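Local coordinates for extracellular serine protease (Aeromonas sobria, PDB 3WQB), which cleaves peptide bonds after paired basic residues, one of them lysine, as a calcium-binding, furin-like serine protease and probable virulence factor, at residues 349-353 with 422-427; 359-364 with 429-435; 470-476 with 590-596. The protein carries 1 engineered substitution. All coordinates share one frame; numbering follows the deposited sequence.

Contact 1 of 3, residues 349-353 with 422-427; sequences LMSAY and ALELAA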
loop_
_atom_site.group_PDB
_atom_site.type_symbol
_atom_site.label_atom_id
_atom_site.label_comp_id
_atom_site.label_asym_id
_atom_site.label_seq_id
_atom_site.Cartn_x
_atom_site.Cartn_y
_atom_site.Cartn_z
ATOM N N LEU A 349 -0.662 -20.331 -2.662
ATOM C CA LEU A 349 -1.136 -20.926 -1.426
ATOM C C LEU A 349 -2.607 -21.285 -1.513
ATOM O O LEU A 349 -3.012 -22.371 -1.103
ATOM C CB LEU A 349 -0.893 -19.986 -0.248
ATOM C CG LEU A 349 0.560 -19.643 0.057
ATOM C CD1 LEU A 349 0.605 -18.771 1.274
ATOM C CD2 LEU A 349 1.425 -20.867 0.236
ATOM N N MET A 350 -3.406 -20.366 -2.044
ATOM C CA MET A 350 -4.830 -20.614 -2.204
ATOM C C MET A 350 -5.097 -21.807 -3.108
ATOM O O MET A 350 -6.020 -22.578 -2.859
ATOM C CB MET A 350 -5.538 -19.377 -2.748
ATOM C CG MET A 350 -5.627 -18.234 -1.762
ATOM S SD MET A 350 -6.334 -16.796 -2.575
ATOM C CE MET A 350 -6.639 -15.754 -1.147
ATOM N N SER A 351 -4.304 -21.970 -4.158
ATOM C CA SER A 351 -4.530 -23.091 -5.073
ATOM C C SER A 351 -4.199 -24.431 -4.424
ATOM O O SER A 351 -4.847 -25.434 -4.723
ATOM C CB SER A 351 -3.782 -22.913 -6.394
ATOM O OG SER A 351 -2.378 -23.087 -6.269
ATOM N N ALA A 352 -3.204 -24.433 -3.535
ATOM C CA ALA A 352 -2.772 -25.639 -2.818
ATOM C C ALA A 352 -3.724 -26.002 -1.684
ATOM O O ALA A 352 -3.927 -27.187 -1.389
ATOM C CB ALA A 352 -1.373 -25.453 -2.275
ATOM N N TYR A 353 -4.304 -24.980 -1.056
ATOM C CA TYR A 353 -5.141 -25.147 0.127
ATOM C C TYR A 353 -6.345 -24.223 0.025
ATOM O O TYR A 353 -6.412 -23.195 0.703
ATOM C CB TYR A 353 -4.323 -24.892 1.406
ATOM C CG TYR A 353 -3.286 -25.969 1.617
ATOM C CD1 TYR A 353 -3.635 -27.192 2.184
ATOM C CD2 TYR A 353 -1.970 -25.788 1.178
ATOM C CE1 TYR A 353 -2.702 -28.199 2.337
ATOM C CE2 TYR A 353 -1.018 -26.790 1.330
ATOM C CZ TYR A 353 -1.392 -27.986 1.914
ATOM O OH TYR A 353 -0.463 -28.984 2.055
ATOM N N ALA A 422 5.915 -21.729 3.508
ATOM C CA ALA A 422 4.501 -21.496 3.773
ATOM C C ALA A 422 3.683 -22.737 3.435
ATOM O O ALA A 422 2.780 -23.114 4.180
ATOM C CB ALA A 422 3.994 -20.269 3.005
ATOM N N LEU A 423 4.011 -23.378 2.314
ATOM C CA LEU A 423 3.332 -24.618 1.921
ATOM C C LEU A 423 3.619 -25.783 2.860
ATOM O O LEU A 423 2.737 -26.593 3.117
ATOM C CB LEU A 423 3.680 -25.001 0.485
ATOM C CG LEU A 423 3.059 -24.116 -0.592
ATOM C CD1 LEU A 423 3.760 -24.356 -1.919
ATOM C CD2 LEU A 423 1.571 -24.378 -0.709
ATOM N N GLU A 424 4.845 -25.872 3.361
ATOM C CA GLU A 424 5.185 -26.873 4.372
ATOM C C GLU A 424 4.335 -26.687 5.627
ATOM O O GLU A 424 3.795 -27.644 6.174
ATOM C CB GLU A 424 6.668 -26.786 4.724
ATOM C CG GLU A 424 7.155 -27.859 5.673
ATOM C CD GLU A 424 8.643 -27.769 5.896
ATOM O OE1 GLU A 424 9.070 -26.930 6.712
ATOM O OE2 GLU A 424 9.388 -28.525 5.240
ATOM N N LEU A 425 4.191 -25.447 6.070
ATOM C CA LEU A 425 3.407 -25.175 7.265
ATOM C C LEU A 425 1.921 -25.400 7.003
ATOM O O LEU A 425 1.192 -25.860 7.882
ATOM C CB LEU A 425 3.655 -23.751 7.772
ATOM C CG LEU A 425 5.035 -23.376 8.325
ATOM C CD1 LEU A 425 5.016 -21.963 8.879
ATOM C CD2 LEU A 425 5.485 -24.359 9.396
ATOM N N ALA A 426 1.479 -25.098 5.783
ATOM C CA ALA A 426 0.060 -25.200 5.433
ATOM C C ALA A 426 -0.486 -26.616 5.549
ATOM O O ALA A 426 -1.649 -26.803 5.897
ATOM C CB ALA A 426 -0.190 -24.646 4.036
ATOM N N ALA A 427 0.372 -27.599 5.274
ATOM C CA ALA A 427 -0.013 -29.009 5.294
ATOM C C ALA A 427 -0.498 -29.426 6.673
ATOM O O ALA A 427 -1.280 -30.372 6.800
ATOM C CB ALA A 427 1.162 -29.872 4.859
HETATM O O HOH W 1 1.955 -28.531 1.347
#
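Tyr353 OH and Leu423 O are joined through a single water, which lies 2.6 Å from Tyr353 OH and close to the ring plane. The same water donates to Leu423 O over 2.7 Å, a bridge that links the phenol to the backbone of helix 419-426. CG of Tyr353 lies beside the backbone N (chi1 -68°), and from there the ring lies against the last turn of that helix. Ala426 CB sits over one face of it, 3.9 Å from the Tyr353 centroid and 29° off the normal, a CH-pi contact. Leu423 CD2 comes instead to the ring edge, 4.1 Å from Tyr353 CE2. This is helix-end packing in the subtilisin-like domain: helix 335-352, whose first turn carries the engineered Ala336 at the predicted charge-relay serine position, finishes here against helix 419-426, and Tyr353 is the first residue to leave helical geometry. One methyl does most of the apolar work, since Leu423 CD2 also touches Ala352 CB at 3.5 Å and Leu349 CD2 at 3.6 Å. Leu349 CD2 meets Ala422 CB as well, at 3.8 Å. Around it, Leu365 of helix 358-368 packs on Leu349, while Trp61 and Ala62 of helix 60-64 pack on Leu423.

Contact 2 of 3, residues 359-364 with 429-435; sequences RDLRDL and HQPLPPL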
loop_
_atom_site.group_PDB
_atom_site.type_symbol
_atom_site.label_atom_id
_atom_site.label_comp_id
_atom_site.label_asym_id
_atom_site.label_seq_id
_atom_site.Cartn_x
_atom_site.Cartn_y
_atom_site.Cartn_z
ATOM N N ARG A 359 -7.009 -14.841 6.741
ATOM C CA ARG A 359 -6.251 -14.760 7.981
ATOM C C ARG A 359 -5.351 -15.976 8.197
ATOM O O ARG A 359 -4.242 -15.839 8.703
ATOM C CB ARG A 359 -7.159 -14.524 9.179
ATOM C CG ARG A 359 -7.687 -13.100 9.232
ATOM C CD ARG A 359 -8.877 -12.960 10.170
ATOM N NE ARG A 359 -8.551 -13.365 11.533
ATOM C CZ ARG A 359 -9.038 -14.435 12.157
ATOM N NH1 ARG A 359 -9.896 -15.262 11.556
ATOM N NH2 ARG A 359 -8.647 -14.681 13.400
ATOM N N ASP A 360 -5.812 -17.161 7.790
ATOM C CA ASP A 360 -4.966 -18.352 7.839
ATOM C C ASP A 360 -3.750 -18.198 6.936
ATOM O O ASP A 360 -2.637 -18.544 7.331
ATOM C CB ASP A 360 -5.745 -19.605 7.420
ATOM C CG ASP A 360 -6.747 -20.043 8.449
ATOM O OD1 ASP A 360 -6.410 -20.045 9.644
ATOM O OD2 ASP A 360 -7.865 -20.413 8.032
ATOM N N LEU A 361 -3.974 -17.696 5.721
ATOM C CA LEU A 361 -2.880 -17.518 4.773
ATOM C C LEU A 361 -1.873 -16.474 5.252
ATOM O O LEU A 361 -0.662 -16.663 5.118
ATOM C CB LEU A 361 -3.433 -17.181 3.390
ATOM C CG LEU A 361 -4.347 -18.268 2.820
ATOM C CD1 LEU A 361 -5.207 -17.690 1.715
ATOM C CD2 LEU A 361 -3.567 -19.467 2.342
ATOM N N ARG A 362 -2.380 -15.384 5.829
ATOM C CA ARG A 362 -1.509 -14.396 6.470
ATOM C C ARG A 362 -0.653 -15.017 7.571
ATOM O O ARG A 362 0.544 -14.718 7.671
ATOM C CB ARG A 362 -2.314 -13.248 7.064
ATOM C CG ARG A 362 -2.876 -12.270 6.063
ATOM C CD ARG A 362 -3.310 -11.024 6.804
ATOM N NE ARG A 362 -3.888 -10.055 5.887
ATOM C CZ ARG A 362 -4.390 -8.875 6.240
ATOM N NH1 ARG A 362 -4.387 -8.485 7.513
ATOM N NH2 ARG A 362 -4.913 -8.092 5.306
ATOM N N ASP A 363 -1.269 -15.868 8.395
ATOM C CA ASP A 363 -0.564 -16.525 9.488
ATOM C C ASP A 363 0.573 -17.389 8.947
ATOM O O ASP A 363 1.696 -17.364 9.460
ATOM C CB ASP A 363 -1.541 -17.383 10.298
ATOM C CG ASP A 363 -0.922 -17.939 11.564
ATOM O OD1 ASP A 363 -0.574 -17.140 12.463
ATOM O OD2 ASP A 363 -0.801 -19.179 11.662
ATOM N N LEU A 364 0.279 -18.136 7.888
ATOM C CA LEU A 364 1.270 -19.016 7.283
ATOM C C LEU A 364 2.407 -18.235 6.631
ATOM O O LEU A 364 3.560 -18.599 6.798
ATOM C CB LEU A 364 0.601 -19.951 6.273
ATOM C CG LEU A 364 -0.305 -20.976 6.953
ATOM C CD1 LEU A 364 -1.313 -21.532 5.975
ATOM C CD2 LEU A 364 0.518 -22.086 7.578
ATOM N N HIS A 429 -1.595 -26.958 9.054
ATOM C CA HIS A 429 -2.221 -25.792 9.643
ATOM C C HIS A 429 -3.612 -26.112 10.179
ATOM O O HIS A 429 -4.400 -26.799 9.526
ATOM C CB HIS A 429 -2.290 -24.665 8.613
ATOM C CG HIS A 429 -2.848 -23.392 9.156
ATOM N ND1 HIS A 429 -2.133 -22.559 9.992
ATOM C CD2 HIS A 429 -4.054 -22.802 8.976
ATOM C CE1 HIS A 429 -2.876 -21.511 10.303
ATOM N NE2 HIS A 429 -4.047 -21.634 9.701
ATOM N N GLN A 430 -3.898 -25.623 11.378
ATOM C CA GLN A 430 -5.249 -25.673 11.901
ATOM C C GLN A 430 -5.850 -24.270 11.856
ATOM O O GLN A 430 -5.171 -23.298 12.195
ATOM C CB GLN A 430 -5.258 -26.268 13.309
ATOM C CG GLN A 430 -4.944 -27.768 13.313
ATOM C CD GLN A 430 -6.012 -28.609 12.618
ATOM O OE1 GLN A 430 -7.210 -28.331 12.717
ATOM N NE2 GLN A 430 -5.575 -29.643 11.910
ATOM N N PRO A 431 -7.114 -24.156 11.417
ATOM C CA PRO A 431 -7.728 -22.846 11.179
ATOM C C PRO A 431 -7.764 -21.949 12.414
ATOM O O PRO A 431 -8.046 -22.414 13.525
ATOM C CB PRO A 431 -9.151 -23.203 10.738
ATOM C CG PRO A 431 -9.062 -24.603 10.243
ATOM C CD PRO A 431 -8.064 -25.252 11.147
ATOM N N LEU A 432 -7.436 -20.676 12.211
ATOM C CA LEU A 432 -7.641 -19.646 13.223
ATOM C C LEU A 432 -9.130 -19.505 13.546
ATOM O O LEU A 432 -9.970 -19.666 12.661
ATOM C CB LEU A 432 -7.094 -18.301 12.733
ATOM C CG LEU A 432 -5.584 -18.064 12.790
ATOM C CD1 LEU A 432 -5.247 -16.724 12.143
ATOM C CD2 LEU A 432 -5.060 -18.125 14.210
ATOM N N PRO A 433 -9.457 -19.205 14.816
ATOM C CA PRO A 433 -10.843 -18.888 15.183
ATOM C C PRO A 433 -11.295 -17.565 14.549
ATOM O O PRO A 433 -10.467 -16.858 13.965
ATOM C CB PRO A 433 -10.799 -18.770 16.712
ATOM C CG PRO A 433 -9.405 -19.067 17.137
ATOM C CD PRO A 433 -8.523 -19.079 15.947
ATOM N N PRO A 434 -12.592 -17.220 14.642
ATOM C CA PRO A 434 -13.081 -16.019 13.961
ATOM C C PRO A 434 -12.405 -14.731 14.435
ATOM O O PRO A 434 -11.977 -14.623 15.587
ATOM C CB PRO A 434 -14.579 -16.013 14.296
ATOM C CG PRO A 434 -14.899 -17.448 14.496
ATOM C CD PRO A 434 -13.711 -17.981 15.233
ATOM N N LEU A 435 -12.297 -13.772 13.526
ATOM C CA LEU A 435 -11.761 -12.461 13.864
ATOM C C LEU A 435 -12.672 -11.757 14.868
ATOM O O LEU A 435 -13.898 -11.729 14.700
ATOM C CB LEU A 435 -11.652 -11.597 12.603
ATOM C CG LEU A 435 -11.043 -10.195 12.813
ATOM C CD1 LEU A 435 -9.566 -10.248 13.168
ATOM C CD2 LEU A 435 -11.256 -9.338 11.578
#
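With CG of His429 trans to the backbone N (chi1 -177°), the imidazole reaches the side of helix 358-368 and its NE2 meets Asp360, while a bend at chi3 of Arg359 (59°) turns the guanidinium toward Pro433 O. Asp360 OD1 is held twice. Leu432 N donates to its syn lone pair over 2.8 Å, almost linearly, whereas His429 NE2, also 2.8 Å from Asp360 OD1, approaches from above the carboxylate, 54° out of its plane. OD1 itself lies in the imidazole plane. Leu364 CG covers one imidazole face, 4.2 Å from the His429 centroid, as a CH-pi contact; together with the NE2 bond it limits the ring's rotation. Asp363 OD2 stands near the edge, 3.4 Å from His429 CE1; the other oxygen of Asp363 is bound by Arg367 and Tyr539.

At the other end, NH1 and NH2 of Arg359 grip Pro433 O end-on, each at 2.9 Å and near the guanidinium plane. Leu435 N lies over one face of that plane and Leu432 CD1 over the opposite one, both offset toward the rim, and Glu473 adds a salt bridge to NH2. A proline-rich linker without regular secondary structure is thus fastened to a helix of the subtilisin domain as it leads into the P-domain, the two-domain architecture characteristic of furin- and kexin-like proteases.

Contact 3 of 3, residues 470-476 with 590-596; sequences LTVEAVQ and LRVLGHD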
loop_
_atom_site.group_PDB
_atom_site.type_symbol
_atom_site.label_atom_id
_atom_site.label_comp_id
_atom_site.label_asym_id
_atom_site.label_seq_id
_atom_site.Cartn_x
_atom_site.Cartn_y
_atom_site.Cartn_z
ATOM N N LEU A 470 -7.517 -11.546 24.518
ATOM C CA LEU A 470 -7.503 -11.752 23.076
ATOM C C LEU A 470 -6.073 -11.933 22.624
ATOM O O LEU A 470 -5.171 -11.286 23.157
ATOM C CB LEU A 470 -8.115 -10.547 22.355
ATOM C CG LEU A 470 -8.748 -10.807 20.989
ATOM C CD1 LEU A 470 -10.031 -11.623 21.151
ATOM C CD2 LEU A 470 -9.046 -9.503 20.251
ATOM N N THR A 471 -5.870 -12.799 21.636
ATOM C CA THR A 471 -4.590 -12.910 20.955
ATOM C C THR A 471 -4.603 -11.885 19.837
ATOM O O THR A 471 -5.504 -11.874 19.002
ATOM C CB THR A 471 -4.390 -14.318 20.404
ATOM O OG1 THR A 471 -4.373 -15.236 21.505
ATOM C CG2 THR A 471 -3.081 -14.419 19.607
ATOM N N VAL A 472 -3.601 -11.012 19.840
ATOM C CA VAL A 472 -3.520 -9.908 18.895
ATOM C C VAL A 472 -3.122 -10.389 17.504
ATOM O O VAL A 472 -2.253 -11.256 17.349
ATOM C CB VAL A 472 -2.489 -8.848 19.360
ATOM C CG1 VAL A 472 -2.360 -7.727 18.332
ATOM C CG2 VAL A 472 -2.858 -8.272 20.718
ATOM N N GLU A 473 -3.772 -9.828 16.493
ATOM C CA GLU A 473 -3.252 -9.909 15.132
ATOM C C GLU A 473 -2.687 -8.545 14.758
ATOM O O GLU A 473 -1.493 -8.422 14.465
ATOM C CB GLU A 473 -4.324 -10.391 14.151
ATOM C CG GLU A 473 -4.706 -11.856 14.384
ATOM C CD GLU A 473 -6.051 -12.244 13.799
ATOM O OE1 GLU A 473 -6.366 -11.853 12.653
ATOM O OE2 GLU A 473 -6.791 -12.969 14.490
ATOM N N ALA A 474 -3.529 -7.510 14.791
ATOM C CA ALA A 474 -3.067 -6.165 14.482
ATOM C C ALA A 474 -3.702 -5.192 15.447
ATOM O O ALA A 474 -4.726 -5.498 16.078
ATOM C CB ALA A 474 -3.407 -5.791 13.038
ATOM N N VAL A 475 -3.072 -4.031 15.586
ATOM C CA VAL A 475 -3.671 -2.924 16.324
ATOM C C VAL A 475 -3.765 -1.690 15.441
ATOM O O VAL A 475 -2.833 -1.379 14.679
ATOM C CB VAL A 475 -2.926 -2.582 17.660
ATOM C CG1 VAL A 475 -2.979 -3.754 18.624
ATOM C CG2 VAL A 475 -1.494 -2.173 17.418
ATOM N N GLN A 476 -4.890 -0.993 15.550
ATOM C CA GLN A 476 -5.074 0.302 14.924
ATOM C C GLN A 476 -5.137 1.360 15.999
ATOM O O GLN A 476 -5.682 1.132 17.089
ATOM C CB GLN A 476 -6.360 0.346 14.108
ATOM C CG GLN A 476 -6.362 -0.577 12.902
ATOM C CD GLN A 476 -7.733 -0.700 12.288
ATOM O OE1 GLN A 476 -8.715 -0.921 12.999
ATOM N NE2 GLN A 476 -7.811 -0.583 10.964
ATOM N N LEU A 590 -7.737 3.317 20.441
ATOM C CA LEU A 590 -7.095 2.028 20.215
ATOM C C LEU A 590 -8.115 0.980 19.814
ATOM O O LEU A 590 -9.148 0.828 20.475
ATOM C CB LEU A 590 -6.364 1.569 21.492
ATOM C CG LEU A 590 -5.692 0.197 21.473
ATOM C CD1 LEU A 590 -4.559 0.136 20.443
ATOM C CD2 LEU A 590 -5.165 -0.147 22.854
ATOM N N ARG A 591 -7.813 0.264 18.734
ATOM C CA ARG A 591 -8.602 -0.888 18.339
ATOM C C ARG A 591 -7.717 -2.112 18.218
ATOM O O ARG A 591 -6.746 -2.126 17.451
ATOM C CB ARG A 591 -9.362 -0.654 17.030
ATOM C CG ARG A 591 -10.297 -1.806 16.721
ATOM C CD ARG A 591 -11.245 -1.477 15.614
ATOM N NE ARG A 591 -12.551 -2.045 15.914
ATOM C CZ ARG A 591 -13.617 -1.944 15.133
ATOM N NH1 ARG A 591 -13.537 -1.300 13.977
ATOM N NH2 ARG A 591 -14.766 -2.497 15.515
ATOM N N VAL A 592 -8.044 -3.142 18.988
ATOM C CA VAL A 592 -7.346 -4.414 18.877
ATOM C C VAL A 592 -8.139 -5.372 17.969
ATOM O O VAL A 592 -9.338 -5.582 18.170
ATOM C CB VAL A 592 -7.113 -5.041 20.266
ATOM C CG1 VAL A 592 -6.343 -6.336 20.136
ATOM C CG2 VAL A 592 -6.339 -4.086 21.165
ATOM N N LEU A 593 -7.458 -5.930 16.966
ATOM C CA LEU A 593 -8.028 -6.938 16.068
ATOM C C LEU A 593 -7.310 -8.253 16.340
ATOM O O LEU A 593 -6.083 -8.310 16.315
ATOM C CB LEU A 593 -7.829 -6.519 14.607
ATOM C CG LEU A 593 -8.470 -5.196 14.195
ATOM C CD1 LEU A 593 -7.518 -4.037 14.375
ATOM C CD2 LEU A 593 -8.902 -5.306 12.743
ATOM N N GLY A 594 -8.061 -9.304 16.640
ATOM C CA GLY A 594 -7.425 -10.565 16.950
ATOM C C GLY A 594 -8.431 -11.678 17.057
ATOM O O GLY A 594 -9.445 -11.683 16.367
ATOM N N HIS A 595 -8.140 -12.643 17.918
ATOM C CA HIS A 595 -9.030 -13.783 18.065
ATOM C C HIS A 595 -8.954 -14.354 19.466
ATOM O O HIS A 595 -8.005 -14.101 20.214
ATOM C CB HIS A 595 -8.718 -14.860 17.013
ATOM C CG HIS A 595 -7.327 -15.399 17.097
ATOM N ND1 HIS A 595 -6.268 -14.839 16.413
ATOM C CD2 HIS A 595 -6.815 -16.438 17.800
ATOM C CE1 HIS A 595 -5.164 -15.510 16.690
ATOM N NE2 HIS A 595 -5.470 -16.488 17.524
ATOM N N ASP A 596 -9.970 -15.139 19.801
ATOM C CA ASP A 596 -10.054 -15.817 21.086
ATOM C C ASP A 596 -9.422 -17.201 20.974
ATOM O O ASP A 596 -10.012 -18.107 20.388
ATOM C CB ASP A 596 -11.537 -15.905 21.487
ATOM C CG ASP A 596 -11.773 -16.738 22.734
ATOM O OD1 ASP A 596 -10.801 -17.096 23.430
ATOM O OD2 ASP A 596 -12.956 -17.032 23.002
HETATM O O HOH W 2 -11.345 -0.500 12.393
#
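Val592 CG1 is the apolar centre, lying 4.0 Å from Val472 CG2 and 4.2 Å from Leu470 CD2. On its other branch, Val592 CG2 approaches Val475 CG1 at 4.2 Å, and Trp547 of strand 545-553 packs on Val472, Val475 and Leu590. These side chains belong to the P-domain, a jelly-roll-like beta domain, where strands 474-476 and 590-595 run antiparallel with their directions 160° apart. A classic beta bulge interrupts the ladder: Glu473 and Ala474 both face Leu593, whose carbonyl O accepts from Glu473 N at 2.8 Å and more loosely from Ala474 N at 3.1 Å. The register slips by one residue between the pairs Val472-Gly594 and Ala474-Leu593.

Thr471 and His595 share a face of the sheet. His595 places CG between its backbone N and carbonyl carbon (chi1 60°), which lays the ring over Thr471; Thr471 CB is 4.0 Å from the His595 centroid in a CH-pi contact. The ring's ND1 donates to Glu473 OE2 over 2.7 Å, reaching that oxygen on its anti side and somewhat out of the carboxylate plane; with the Arg359 guanidinium also close by, the carboxylate is probably ionised.

At the far end the side chains of Gln476 and Arg591 run alongside each other, their flat groups 23° apart. Ser251 O receives Gln476 NE2 and Leu438 O receives Arg591 NE, while one water donates to Gln476 OE1 and accepts from Arg591 NH1.

How the contacts relate
The three contacts follow one another from the subtilisin domain into the P-domain. Centres of contacts 1 and 2 are about 12 Å apart and those of contacts 2 and 3 about 14 Å, whereas contacts 1 and 3 have centres about 24 Å apart and do not touch. Contacts 1 and 2 alternate along the chain: consecutive helices 335-352 and 358-368 supply their first segments, helix 419-426 and the linker after it their second. They meet directly, as at Met350 CG and Leu361 CD1, 3.5 Å apart. Contact 3 comes later, within the P-domain sheet; the Arg359-Glu473 salt bridge (NH2 to OE2, 2.8 Å) and packing of Pro433 CG on Asp596 O (3.4 Å) both join it to contact 2 across the domain boundary.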